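Local coordinates for putative aldo/keto reductase (Salmonella enterica subsp. enterica serovar Typhimurium, PDB 4R9O), which is a putative oxidoreductase of the aldo/keto reductase family, probably using NADP(H) as its cofactor, at residues Q6-G14 / Q203-A211; T104-A113 / D141-L149. All blocks are in the same frame, centred on the assembly; numbering follows the deposited sequence. Where two conformers were deposited one is given.

Contact 1: Q6-G14 / Q203-A211; sequences QRVTIAPQG and QQLRIRPMA
Ile10 and Arg208 are joined by the direct backbone hydrogen bond of this contact. Arg208 N donates to Ile10 O at 2.7 Å, with 171° at the hydrogen. The same oxygen also takes a weaker CA-H...O approach from Ile207 CA at 3.5 Å. A water adds a second backbone link: it donates to Thr9 O at 3.1 Å and to Arg206 O at 2.7 Å. Arg206 has positive phi and ends helix 198-205 in a Schellman motif. The chain then turns into strand 210-212. Residues 6-14 include strand 7-9 of the N-terminal beta hairpin, completed by strand 16-23. As in other aldo/keto reductases, this hairpin lies across the end of the TIM barrel where the strands begin. Among the side chains, Val8 and Arg208 cross at about a right angle. Val8 CB lies 3.5 Å above one guanidinium face, toward its rim, and Val8 CG1 is 3.5 Å from Arg208 NH1. A bend at chi3 (70°) brings that face against Val8. Arg208 NE is hydrogen-bonded to Gln259 O. Apolar contact continues at Ala11 CB, 4.0 Å from Ile207 CG1. The Arg206 guanidinium leads away to a salt bridge with Asp140 of the second subunit.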
ATOM      1  N   GLN C   6      22.233  35.136  -0.762  1.00 51.88           N
ATOM      2  CA  GLN C   6      22.983  34.805  -1.968  1.00 53.99           C
ATOM      3  C   GLN C   6      22.074  34.803  -3.204  1.00 51.69           C
ATOM      4  O   GLN C   6      20.871  34.530  -3.107  1.00 51.16           O
ATOM      5  CB  GLN C   6      23.659  33.441  -1.801  1.00 58.06           C
ATOM      6  CG  GLN C   6      24.544  33.025  -2.963  1.00 64.19           C
ATOM      7  CD  GLN C   6      24.888  31.547  -2.931  1.00 69.07           C
ATOM      8  OE1 GLN C   6      24.610  30.852  -1.949  1.00 70.90           O
ATOM      9  NE2 GLN C   6      25.497  31.056  -4.010  1.00 69.75           N
ATOM     10  N   ARG C   7      22.642  35.120  -4.363  1.00 49.83           N
ATOM     11  CA  ARG C   7      21.906  35.023  -5.614  1.00 46.76           C
ATOM     12  C   ARG C   7      22.354  33.768  -6.344  1.00 44.11           C
ATOM     13  O   ARG C   7      23.507  33.357  -6.228  1.00 44.13           O
ATOM     14  CB  ARG C   7      22.119  36.263  -6.473  1.00 49.86           C
ATOM     15  CG  ARG C   7      21.809  37.551  -5.734  1.00 51.58           C
ATOM     16  CD  ARG C   7      21.550  38.699  -6.687  1.00 54.73           C
ATOM     17  NE  ARG C   7      20.481  38.403  -7.639  1.00 52.69           N
ATOM     18  CZ  ARG C   7      19.189  38.346  -7.326  1.00 48.83           C
ATOM     19  NH1 ARG C   7      18.293  38.074  -8.266  1.00 47.34           N
ATOM     20  NH2 ARG C   7      18.793  38.543  -6.077  1.00 46.70           N
ATOM     21  N   VAL C   8      21.438  33.141  -7.078  1.00 39.04           N
ATOM     22  CA  VAL C   8      21.726  31.853  -7.685  1.00 36.98           C
ATOM     23  C   VAL C   8      21.131  31.770  -9.083  1.00 36.64           C
ATOM     24  O   VAL C   8      20.045  32.284  -9.339  1.00 35.58           O
ATOM     25  CB  VAL C   8      21.189  30.680  -6.816  1.00 42.07           C
ATOM     26  CG1 VAL C   8      21.949  30.584  -5.497  1.00 43.14           C
ATOM     27  CG2 VAL C   8      19.702  30.827  -6.558  1.00 40.51           C
ATOM     28  N   THR C   9      21.864  31.154 -10.000  1.00 38.50           N
ATOM     29  CA  THR C   9      21.308  30.833 -11.308  1.00 39.07           C
ATOM     30  C   THR C   9      20.560  29.509 -11.192  1.00 36.32           C
ATOM     31  O   THR C   9      21.159  28.486 -10.883  1.00 34.43           O
ATOM     32  CB  THR C   9      22.404  30.744 -12.384  1.00 42.98           C
ATOM     33  OG1 THR C   9      23.160  31.960 -12.385  1.00 45.69           O
ATOM     34  CG2 THR C   9      21.790  30.535 -13.760  1.00 41.86           C
ATOM     35  N   ILE C  10      19.253  29.522 -11.436  1.00 33.96           N
ATOM     36  CA  ILE C  10      18.441  28.351 -11.112  1.00 30.85           C
ATOM     37  C   ILE C  10      18.515  27.236 -12.155  1.00 30.92           C
ATOM     38  O   ILE C  10      18.193  26.090 -11.851  1.00 34.38           O
ATOM     39  CB  ILE C  10      16.976  28.742 -10.903  1.00 32.21           C
ATOM     40  CG1 ILE C  10      16.332  29.130 -12.238  1.00 36.13           C
ATOM     41  CG2 ILE C  10      16.889  29.888  -9.898  1.00 36.63           C
ATOM     42  CD1 ILE C  10      14.879  29.474 -12.125  1.00 38.26           C
ATOM     43  N   ALA C  11      18.961  27.559 -13.366  1.00 32.51           N
ATOM     44  CA  ALA C  11      19.031  26.585 -14.455  1.00 33.78           C
ATOM     45  C   ALA C  11      20.035  27.085 -15.494  1.00 39.04           C
ATOM     46  O   ALA C  11      20.319  28.284 -15.520  1.00 37.51           O
ATOM     47  CB  ALA C  11      17.646  26.394 -15.070  1.00 29.38           C
ATOM     48  N   PRO C  12      20.538  26.180 -16.355  0.57 42.32           N
ATOM     49  CA  PRO C  12      21.282  26.611 -17.544  0.57 45.81           C
ATOM     50  C   PRO C  12      20.429  27.540 -18.410  0.57 47.46           C
ATOM     51  O   PRO C  12      19.281  27.201 -18.716  0.57 44.62           O
ATOM     52  CB  PRO C  12      21.589  25.293 -18.270  0.57 45.23           C
ATOM     53  CG  PRO C  12      21.547  24.254 -17.199  0.57 44.39           C
ATOM     54  CD  PRO C  12      20.501  24.711 -16.228  0.57 42.18           C
ATOM     55  N   GLN C  13      20.992  28.696 -18.775  0.57 51.89           N
ATOM     56  CA  GLN C  13      20.290  29.768 -19.494  0.57 54.43           C
ATOM     57  C   GLN C  13      19.177  30.404 -18.652  0.57 51.41           C
ATOM     58  O   GLN C  13      18.431  31.254 -19.141  0.57 50.90           O
ATOM     59  CB  GLN C  13      19.695  29.262 -20.815  0.57 58.84           C
ATOM     60  CG  GLN C  13      20.551  28.263 -21.585  0.57 64.99           C
ATOM     61  CD  GLN C  13      19.763  27.021 -21.976  0.57 69.43           C
ATOM     62  OE1 GLN C  13      18.742  27.109 -22.663  0.57 69.17           O
ATOM     63  NE2 GLN C  13      20.225  25.860 -21.526  0.57 69.84           N
ATOM     64  N   GLY C  14      19.073  29.998 -17.388  0.57 48.91           N
ATOM     65  CA  GLY C  14      17.979  30.421 -16.531  0.57 45.43           C
ATOM     66  C   GLY C  14      18.203  31.768 -15.876  0.57 45.04           C
ATOM     67  O   GLY C  14      19.293  32.331 -15.951  0.57 46.62           O
ATOM     68  N   GLN C 203      18.848  17.483 -10.124  1.00 27.03           N
ATOM     69  CA  GLN C 203      20.295  17.541  -9.957  1.00 27.04           C
ATOM     70  C   GLN C 203      21.006  17.176 -11.263  1.00 25.69           C
ATOM     71  O   GLN C 203      21.974  17.819 -11.644  1.00 26.44           O
ATOM     72  CB  GLN C 203      20.782  16.618  -8.832  1.00 28.72           C
ATOM     73  CG  GLN C 203      22.286  16.719  -8.642  1.00 28.69           C
ATOM     74  CD  GLN C 203      22.883  15.718  -7.662  1.00 29.57           C
ATOM     75  OE1 GLN C 203      22.207  15.185  -6.778  1.00 30.21           O
ATOM     76  NE2 GLN C 203      24.172  15.480  -7.811  1.00 28.36           N
ATOM     77  N   GLN C 204      20.511  16.162 -11.963  1.00 24.75           N
ATOM     78  CA  GLN C 204      21.177  15.706 -13.179  1.00 24.84           C
ATOM     79  C   GLN C 204      21.174  16.808 -14.236  1.00 26.39           C
ATOM     80  O   GLN C 204      22.181  17.055 -14.893  1.00 27.40           O
ATOM     81  CB  GLN C 204      20.498  14.446 -13.737  1.00 24.61           C
ATOM     82  CG  GLN C 204      21.143  13.924 -15.011  1.00 26.71           C
ATOM     83  CD  GLN C 204      20.465  12.673 -15.541  1.00 30.50           C
ATOM     84  OE1 GLN C 204      19.940  11.867 -14.776  1.00 31.43           O
ATOM     85  NE2 GLN C 204      20.468  12.511 -16.857  1.00 32.79           N
ATOM     86  N   LEU C 205      20.035  17.468 -14.378  1.00 28.01           N
ATOM     87  CA  LEU C 205      19.873  18.530 -15.364  1.00 28.34           C
ATOM     88  C   LEU C 205      20.426  19.875 -14.898  1.00 27.31           C
ATOM     89  O   LEU C 205      20.396  20.838 -15.651  1.00 31.12           O
ATOM     90  CB  LEU C 205      18.390  18.684 -15.728  1.00 26.64           C
ATOM     91  CG  LEU C 205      17.743  17.479 -16.399  1.00 26.86           C
ATOM     92  CD1 LEU C 205      16.304  17.797 -16.774  1.00 26.05           C
ATOM     93  CD2 LEU C 205      18.529  17.099 -17.624  1.00 29.04           C
ATOM     94  N   ARG C 206      20.928  19.923 -13.666  1.00 26.66           N
ATOM     95  CA  ARG C 206      21.433  21.154 -13.040  1.00 29.52           C
ATOM     96  C   ARG C 206      20.361  22.239 -12.964  1.00 29.87           C
ATOM     97  O   ARG C 206      20.636  23.424 -13.156  1.00 28.49           O
ATOM     98  CB  ARG C 206      22.663  21.677 -13.776  1.00 32.90           C
ATOM     99  CG  ARG C 206      23.776  20.618 -13.886  1.00 32.70           C
ATOM    100  CD  ARG C 206      25.110  21.189 -14.335  1.00 31.90           C
ATOM    101  NE  ARG C 206      26.109  20.126 -14.450  1.00 32.85           N
ATOM    102  CZ  ARG C 206      26.825  19.650 -13.435  1.00 36.71           C
ATOM    103  NH1 ARG C 206      26.680  20.155 -12.211  1.00 36.42           N
ATOM    104  NH2 ARG C 206      27.703  18.679 -13.641  1.00 36.04           N
ATOM    105  N   ILE C 207      19.138  21.806 -12.680  1.00 27.89           N
ATOM    106  CA  ILE C 207      17.994  22.686 -12.482  1.00 26.23           C
ATOM    107  C   ILE C 207      17.634  22.675 -11.011  1.00 29.58           C
ATOM    108  O   ILE C 207      17.430  21.613 -10.419  1.00 29.54           O
ATOM    109  CB  ILE C 207      16.787  22.243 -13.334  1.00 27.51           C
ATOM    110  CG1 ILE C 207      17.104  22.440 -14.822  1.00 30.95           C
ATOM    111  CG2 ILE C 207      15.504  22.983 -12.924  1.00 25.95           C
ATOM    112  CD1 ILE C 207      16.194  21.716 -15.763  1.00 30.47           C
ATOM    113  N   ARG C 208      17.565  23.858 -10.410  1.00 28.41           N
ATOM    114  CA  ARG C 208      17.304  23.938  -8.984  1.00 29.95           C
ATOM    115  C   ARG C 208      15.812  24.112  -8.698  1.00 29.66           C
ATOM    116  O   ARG C 208      15.149  24.992  -9.261  1.00 30.16           O
ATOM    117  CB  ARG C 208      18.130  25.073  -8.368  1.00 32.69           C
ATOM    118  CG  ARG C 208      19.632  24.816  -8.486  1.00 36.18           C
ATOM    119  CD  ARG C 208      20.487  26.007  -8.068  1.00 38.98           C
ATOM    120  NE  ARG C 208      20.440  26.274  -6.629  1.00 40.80           N
ATOM    121  CZ  ARG C 208      21.393  26.920  -5.960  1.00 40.37           C
ATOM    122  NH1 ARG C 208      22.472  27.350  -6.598  1.00 38.22           N
ATOM    123  NH2 ARG C 208      21.270  27.128  -4.653  1.00 40.63           N
ATOM    124  N   PRO C 209      15.272  23.262  -7.815  1.00 28.16           N
ATOM    125  CA  PRO C 209      13.847  23.375  -7.493  1.00 29.41           C
ATOM    126  C   PRO C 209      13.547  24.488  -6.501  1.00 30.73           C
ATOM    127  O   PRO C 209      14.347  24.732  -5.589  1.00 30.47           O
ATOM    128  CB  PRO C 209      13.524  22.020  -6.878  1.00 27.46           C
ATOM    129  CG  PRO C 209      14.830  21.601  -6.231  1.00 27.72           C
ATOM    130  CD  PRO C 209      15.929  22.156  -7.091  1.00 28.36           C
ATOM    131  N   MET C 210      12.418  25.170  -6.685  1.00 30.18           N
ATOM    132  CA  MET C 210      11.851  25.996  -5.621  1.00 31.45           C
ATOM    133  C   MET C 210      11.065  25.058  -4.711  1.00 33.93           C
ATOM    134  O   MET C 210      10.298  24.218  -5.190  1.00 33.84           O
ATOM    135  CB  MET C 210      10.943  27.098  -6.174  1.00 31.26           C
ATOM    136  CG  MET C 210      11.609  28.004  -7.206  1.00 33.03           C
ATOM    137  SD  MET C 210      10.416  29.018  -8.101  1.00 42.35           S
ATOM    138  CE  MET C 210       9.829  30.091  -6.786  1.00 36.22           C
ATOM    139  N   ALA C 211      11.255  25.187  -3.406  1.00 33.11           N
ATOM    140  CA  ALA C 211      10.682  24.230  -2.467  1.00 32.05           C
ATOM    141  C   ALA C 211       9.538  24.862  -1.674  1.00 34.42           C
ATOM    142  O   ALA C 211       9.717  25.904  -1.021  1.00 33.71           O
ATOM    143  CB  ALA C 211      11.766  23.694  -1.530  1.00 30.58           C
TER
HETATM  144  O   HOH W   1      21.551  25.800 -12.280  1.00 43.52           O

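Contact 2: T104-A113 / D141-L149; sequences TDRRHIILSA and DVAEAFQHL
In helix 106-119, which meets helix 139-151 through Arg106, Ile109, Ile110 and Ala113, the carbonyl His108 O is gripped by two donors. Ser112 N and Ser112 OG reach it from opposite faces of its plane, at 2.8 and 2.7 Å. Both helices lie in the outer layer of the TIM barrel. The axes of segments 106-113 and 141-149 come within 8.5 Å, their N-to-C directions 33° apart. The small Ala145 is consistent with this close approach: its CB lies 3.6 Å from Ile109 CG2 and meets Ile110 CG1. Chi1 of -65° sets Ile109 CG1 beside the backbone N and leaves CG2 anti to it, at the edge of the Phe146 ring. Ile110 CG1 packs against Leu149 CD1 at 3.6 Å, while Leu149 CD2 meets Ala113 CB. On the partly exposed side, Arg106 CD rests 3.5 Å from Glu144 OE2, which lies well out of the guanidinium plane. No hydrogen bond or salt bridge crosses between the segments. Apolar contact joins them, with perhaps a weak attraction between Arg106 NE and Glu144 OE2 at 4.6 Å. His148 ND1, approached obliquely by Ile110 CD1 at 3.7 Å, is buried here with no hydrogen-bond partner in the model; nearby Arg106 may disfavour a charged imidazole.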
ATOM      1  N   THR C 104      -5.184  23.505 -19.033  1.00 26.71           N
ATOM      2  CA  THR C 104      -3.865  23.777 -19.577  1.00 27.31           C
ATOM      3  C   THR C 104      -3.881  23.970 -21.088  1.00 28.70           C
ATOM      4  O   THR C 104      -2.864  23.782 -21.754  1.00 31.27           O
ATOM      5  CB  THR C 104      -2.860  22.656 -19.214  1.00 29.39           C
ATOM      6  OG1 THR C 104      -3.387  21.373 -19.598  1.00 33.64           O
ATOM      7  CG2 THR C 104      -2.576  22.662 -17.718  1.00 28.80           C
ATOM      8  N   ASP C 105      -5.033  24.352 -21.627  1.00 28.42           N
ATOM      9  CA  ASP C 105      -5.143  24.673 -23.040  1.00 32.79           C
ATOM     10  C   ASP C 105      -4.358  25.947 -23.377  1.00 33.70           C
ATOM     11  O   ASP C 105      -4.102  26.785 -22.508  1.00 31.37           O
ATOM     12  CB  ASP C 105      -6.619  24.825 -23.431  1.00 39.48           C
ATOM     13  CG  ASP C 105      -7.447  23.586 -23.079  1.00 46.56           C
ATOM     14  OD1 ASP C 105      -7.010  22.459 -23.406  1.00 52.06           O
ATOM     15  OD2 ASP C 105      -8.523  23.734 -22.454  1.00 46.11           O
ATOM     16  N   ARG C 106      -3.983  26.075 -24.646  1.00 29.00           N
ATOM     17  CA  ARG C 106      -3.184  27.193 -25.136  1.00 29.54           C
ATOM     18  C   ARG C 106      -3.779  28.581 -24.827  1.00 34.66           C
ATOM     19  O   ARG C 106      -3.072  29.475 -24.354  1.00 32.32           O
ATOM     20  CB  ARG C 106      -2.994  27.055 -26.648  1.00 34.83           C
ATOM     21  CG  ARG C 106      -2.032  28.064 -27.269  1.00 37.51           C
ATOM     22  CD  ARG C 106      -2.362  28.301 -28.742  1.00 42.99           C
ATOM     23  NE  ARG C 106      -3.522  29.179 -28.881  1.00 49.46           N
ATOM     24  CZ  ARG C 106      -3.457  30.474 -29.188  1.00 53.65           C
ATOM     25  NH1 ARG C 106      -2.282  31.055 -29.417  1.00 54.07           N
ATOM     26  NH2 ARG C 106      -4.572  31.188 -29.282  1.00 56.57           N
ATOM     27  N   ARG C 107      -5.066  28.774 -25.099  1.00 30.68           N
ATOM     28  CA  ARG C 107      -5.626  30.111 -24.961  1.00 33.72           C
ATOM     29  C   ARG C 107      -5.793  30.489 -23.478  1.00 31.61           C
ATOM     30  O   ARG C 107      -5.570  31.643 -23.097  1.00 30.33           O
ATOM     31  CB  ARG C 107      -6.954  30.238 -25.724  1.00 39.67           C
ATOM     32  CG  ARG C 107      -7.587  31.619 -25.563  1.00 46.48           C
ATOM     33  CD  ARG C 107      -8.830  31.870 -26.425  1.00 55.84           C
ATOM     34  NE  ARG C 107      -9.793  32.715 -25.711  1.00 61.25           N
ATOM     35  CZ  ARG C 107     -10.277  33.867 -26.167  1.00 67.39           C
ATOM     36  NH1 ARG C 107     -11.143  34.564 -25.437  1.00 68.86           N
ATOM     37  NH2 ARG C 107      -9.884  34.333 -27.346  1.00 72.05           N
ATOM     38  N   HIS C 108      -6.137  29.520 -22.635  1.00 31.01           N
ATOM     39  CA  HIS C 108      -6.204  29.773 -21.195  1.00 31.64           C
ATOM     40  C   HIS C 108      -4.842  30.171 -20.597  1.00 30.56           C
ATOM     41  O   HIS C 108      -4.760  31.053 -19.741  1.00 31.27           O
ATOM     42  CB  HIS C 108      -6.738  28.544 -20.458  1.00 30.28           C
ATOM     43  CG  HIS C 108      -6.760  28.702 -18.968  1.00 29.39           C
ATOM     44  ND1 HIS C 108      -7.746  29.401 -18.308  1.00 29.85           N
ATOM     45  CD2 HIS C 108      -5.907  28.258 -18.012  1.00 27.93           C
ATOM     46  CE1 HIS C 108      -7.503  29.384 -17.009  1.00 30.59           C
ATOM     47  NE2 HIS C 108      -6.394  28.695 -16.802  1.00 29.35           N
ATOM     48  N   ILE C 109      -3.780  29.513 -21.036  1.00 27.04           N
ATOM     49  CA  ILE C 109      -2.450  29.848 -20.552  1.00 28.49           C
ATOM     50  C   ILE C 109      -2.117  31.290 -20.945  1.00 29.51           C
ATOM     51  O   ILE C 109      -1.652  32.085 -20.123  1.00 28.57           O
ATOM     52  CB  ILE C 109      -1.388  28.868 -21.106  1.00 28.51           C
ATOM     53  CG1 ILE C 109      -1.649  27.459 -20.549  1.00 26.79           C
ATOM     54  CG2 ILE C 109       0.011  29.368 -20.765  1.00 25.88           C
ATOM     55  CD1 ILE C 109      -0.790  26.319 -21.188  1.00 26.34           C
ATOM     56  N   ILE C 110      -2.392  31.630 -22.198  1.00 29.96           N
ATOM     57  CA  ILE C 110      -2.112  32.970 -22.683  1.00 30.69           C
ATOM     58  C   ILE C 110      -2.951  34.002 -21.930  1.00 31.22           C
ATOM     59  O   ILE C 110      -2.428  35.012 -21.475  1.00 30.85           O
ATOM     60  CB  ILE C 110      -2.371  33.080 -24.197  1.00 31.25           C
ATOM     61  CG1 ILE C 110      -1.374  32.195 -24.957  1.00 31.19           C
ATOM     62  CG2 ILE C 110      -2.312  34.538 -24.658  1.00 36.15           C
ATOM     63  CD1 ILE C 110      -1.503  32.262 -26.457  1.00 33.00           C
ATOM     64  N   LEU C 111      -4.245  33.731 -21.787  1.00 31.15           N
ATOM     65  CA  LEU C 111      -5.144  34.671 -21.128  1.00 34.30           C
ATOM     66  C   LEU C 111      -4.821  34.794 -19.637  1.00 34.19           C
ATOM     67  O   LEU C 111      -4.931  35.876 -19.070  1.00 29.88           O
ATOM     68  CB  LEU C 111      -6.601  34.260 -21.328  1.00 36.22           C
ATOM     69  CG  LEU C 111      -7.134  34.376 -22.767  1.00 41.94           C
ATOM     70  CD1 LEU C 111      -8.610  33.994 -22.840  1.00 43.27           C
ATOM     71  CD2 LEU C 111      -6.892  35.759 -23.383  1.00 44.88           C
ATOM     72  N   SER C 112      -4.407  33.696 -19.009  1.00 32.73           N
ATOM     73  CA  SER C 112      -3.991  33.739 -17.601  1.00 35.49           C
ATOM     74  C   SER C 112      -2.768  34.624 -17.371  1.00 35.57           C
ATOM     75  O   SER C 112      -2.744  35.437 -16.449  1.00 36.02           O
ATOM     76  CB  SER C 112      -3.694  32.335 -17.089  1.00 34.05           C
ATOM     77  OG  SER C 112      -4.875  31.559 -17.081  1.00 37.81           O
ATOM     78  N   ALA C 113      -1.750  34.452 -18.211  1.00 34.41           N
ATOM     79  CA  ALA C 113      -0.539  35.261 -18.129  1.00 33.32           C
ATOM     80  C   ALA C 113      -0.846  36.737 -18.337  1.00 34.95           C
ATOM     81  O   ALA C 113      -0.276  37.601 -17.670  1.00 32.67           O
ATOM     82  CB  ALA C 113       0.483  34.791 -19.147  1.00 32.89           C
ATOM     83  N   ASP C 141       0.429  22.137 -27.104  1.00 34.74           N
ATOM     84  CA  ASP C 141      -0.417  23.288 -26.824  1.00 35.99           C
ATOM     85  C   ASP C 141       0.241  24.235 -25.831  1.00 34.04           C
ATOM     86  O   ASP C 141       0.223  25.457 -26.023  1.00 32.64           O
ATOM     87  CB  ASP C 141      -1.767  22.830 -26.291  1.00 42.04           C
ATOM     88  CG  ASP C 141      -2.662  22.273 -27.377  1.00 51.55           C
ATOM     89  OD1 ASP C 141      -2.331  22.417 -28.580  1.00 55.13           O
ATOM     90  OD2 ASP C 141      -3.711  21.698 -27.017  1.00 57.32           O
ATOM     91  N   VAL C 142       0.814  23.669 -24.770  1.00 28.53           N
ATOM     92  CA  VAL C 142       1.552  24.452 -23.786  1.00 29.00           C
ATOM     93  C   VAL C 142       2.740  25.137 -24.460  1.00 31.04           C
ATOM     94  O   VAL C 142       2.971  26.327 -24.252  1.00 30.89           O
ATOM     95  CB  VAL C 142       2.042  23.573 -22.611  1.00 29.65           C
ATOM     96  CG1 VAL C 142       2.868  24.400 -21.600  1.00 25.23           C
ATOM     97  CG2 VAL C 142       0.851  22.900 -21.934  1.00 29.89           C
ATOM     98  N   ALA C 143       3.472  24.384 -25.282  1.00 30.83           N
ATOM     99  CA  ALA C 143       4.601  24.935 -26.025  1.00 30.91           C
ATOM    100  C   ALA C 143       4.176  26.102 -26.915  1.00 30.66           C
ATOM    101  O   ALA C 143       4.880  27.098 -26.990  1.00 31.06           O
ATOM    102  CB  ALA C 143       5.274  23.857 -26.872  1.00 30.69           C
ATOM    103  N   GLU C 144       3.045  25.981 -27.601  1.00 29.36           N
ATOM    104  CA  GLU C 144       2.560  27.096 -28.421  1.00 32.29           C
ATOM    105  C   GLU C 144       2.348  28.330 -27.546  1.00 31.74           C
ATOM    106  O   GLU C 144       2.795  29.420 -27.890  1.00 33.30           O
ATOM    107  CB  GLU C 144       1.259  26.744 -29.146  1.00 38.68           C
ATOM    108  CG  GLU C 144       1.410  25.770 -30.313  1.00 44.39           C
ATOM    109  CD  GLU C 144       0.089  25.478 -31.011  1.00 52.31           C
ATOM    110  OE1 GLU C 144      -0.131  24.309 -31.393  1.00 55.70           O
ATOM    111  OE2 GLU C 144      -0.723  26.414 -31.191  1.00 55.80           O
ATOM    112  N   ALA C 145       1.682  28.151 -26.409  1.00 29.75           N
ATOM    113  CA  ALA C 145       1.418  29.270 -25.511  1.00 31.17           C
ATOM    114  C   ALA C 145       2.728  29.891 -25.029  1.00 29.79           C
ATOM    115  O   ALA C 145       2.916  31.111 -25.120  1.00 29.13           O
ATOM    116  CB  ALA C 145       0.563  28.825 -24.328  1.00 30.09           C
ATOM    117  N   PHE C 146       3.626  29.050 -24.525  1.00 24.88           N
ATOM    118  CA  PHE C 146       4.918  29.519 -24.037  1.00 28.81           C
ATOM    119  C   PHE C 146       5.690  30.247 -25.140  1.00 32.02           C
ATOM    120  O   PHE C 146       6.272  31.304 -24.886  1.00 31.56           O
ATOM    121  CB  PHE C 146       5.763  28.357 -23.485  1.00 27.11           C
ATOM    122  CG  PHE C 146       5.325  27.864 -22.124  1.00 26.31           C
ATOM    123  CD1 PHE C 146       6.072  26.907 -21.457  1.00 26.15           C
ATOM    124  CD2 PHE C 146       4.176  28.351 -21.515  1.00 27.34           C
ATOM    125  CE1 PHE C 146       5.688  26.443 -20.201  1.00 25.70           C
ATOM    126  CE2 PHE C 146       3.782  27.890 -20.264  1.00 28.26           C
ATOM    127  CZ  PHE C 146       4.551  26.926 -19.609  1.00 28.84           C
ATOM    128  N   GLN C 147       5.691  29.685 -26.354  1.00 35.16           N
ATOM    129  CA  GLN C 147       6.312  30.332 -27.515  1.00 39.49           C
ATOM    130  C   GLN C 147       5.772  31.735 -27.746  1.00 37.55           C
ATOM    131  O   GLN C 147       6.531  32.681 -27.987  1.00 37.75           O
ATOM    132  CB  GLN C 147       6.098  29.518 -28.798  1.00 49.93           C
ATOM    133  CG  GLN C 147       6.886  28.221 -28.909  1.00 58.50           C
ATOM    134  CD  GLN C 147       8.010  28.141 -27.912  1.00 64.87           C
ATOM    135  OE1 GLN C 147       7.859  27.571 -26.830  1.00 66.02           O
ATOM    136  NE2 GLN C 147       9.152  28.719 -28.264  1.00 69.35           N
ATOM    137  N   HIS C 148       4.454  31.865 -27.712  1.00 34.33           N
ATOM    138  CA  HIS C 148       3.849  33.152 -27.978  1.00 36.87           C
ATOM    139  C   HIS C 148       4.229  34.165 -26.901  1.00 31.54           C
ATOM    140  O   HIS C 148       4.580  35.297 -27.198  1.00 33.30           O
ATOM    141  CB  HIS C 148       2.334  33.030 -28.071  1.00 37.98           C
ATOM    142  CG  HIS C 148       1.644  34.351 -28.212  1.00 42.55           C
ATOM    143  ND1 HIS C 148       0.963  34.947 -27.174  1.00 44.85           N
ATOM    144  CD2 HIS C 148       1.562  35.204 -29.257  1.00 46.78           C
ATOM    145  CE1 HIS C 148       0.471  36.104 -27.581  1.00 49.03           C
ATOM    146  NE2 HIS C 148       0.821  36.283 -28.842  1.00 51.21           N
ATOM    147  N   LEU C 149       4.145  33.744 -25.648  1.00 30.28           N
ATOM    148  CA  LEU C 149       4.438  34.619 -24.513  1.00 32.06           C
ATOM    149  C   LEU C 149       5.914  35.041 -24.503  1.00 34.33           C
ATOM    150  O   LEU C 149       6.259  36.167 -24.124  1.00 33.09           O
ATOM    151  CB  LEU C 149       4.078  33.910 -23.200  1.00 30.75           C
ATOM    152  CG  LEU C 149       2.632  33.965 -22.693  1.00 33.22           C
ATOM    153  CD1 LEU C 149       1.632  33.704 -23.787  1.00 39.99           C
ATOM    154  CD2 LEU C 149       2.410  32.972 -21.565  1.00 27.13           C
TER

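Overall arrangement
Both segments of contact 2 fall between the two segments of contact 1 in sequence. Their centres are about 23 Å apart, and their nearest atoms about 11 Å, so they do not touch. Both belong to one TIM barrel. Contact 1 brings the N-terminal hairpin to the turn between helix 198-205 and strand 210-212. Contact 2 pairs helices 106-119 and 139-151 on the outside, with strand 125-130 between them in sequence. The barrel sheet connects the two regions through strands 125-130, 155-161, 182-185 and 210-212. One contact holds the hairpin at the end where the strands begin; the other is part of the outer helical layer. Each also lies near a different neighbouring subunit.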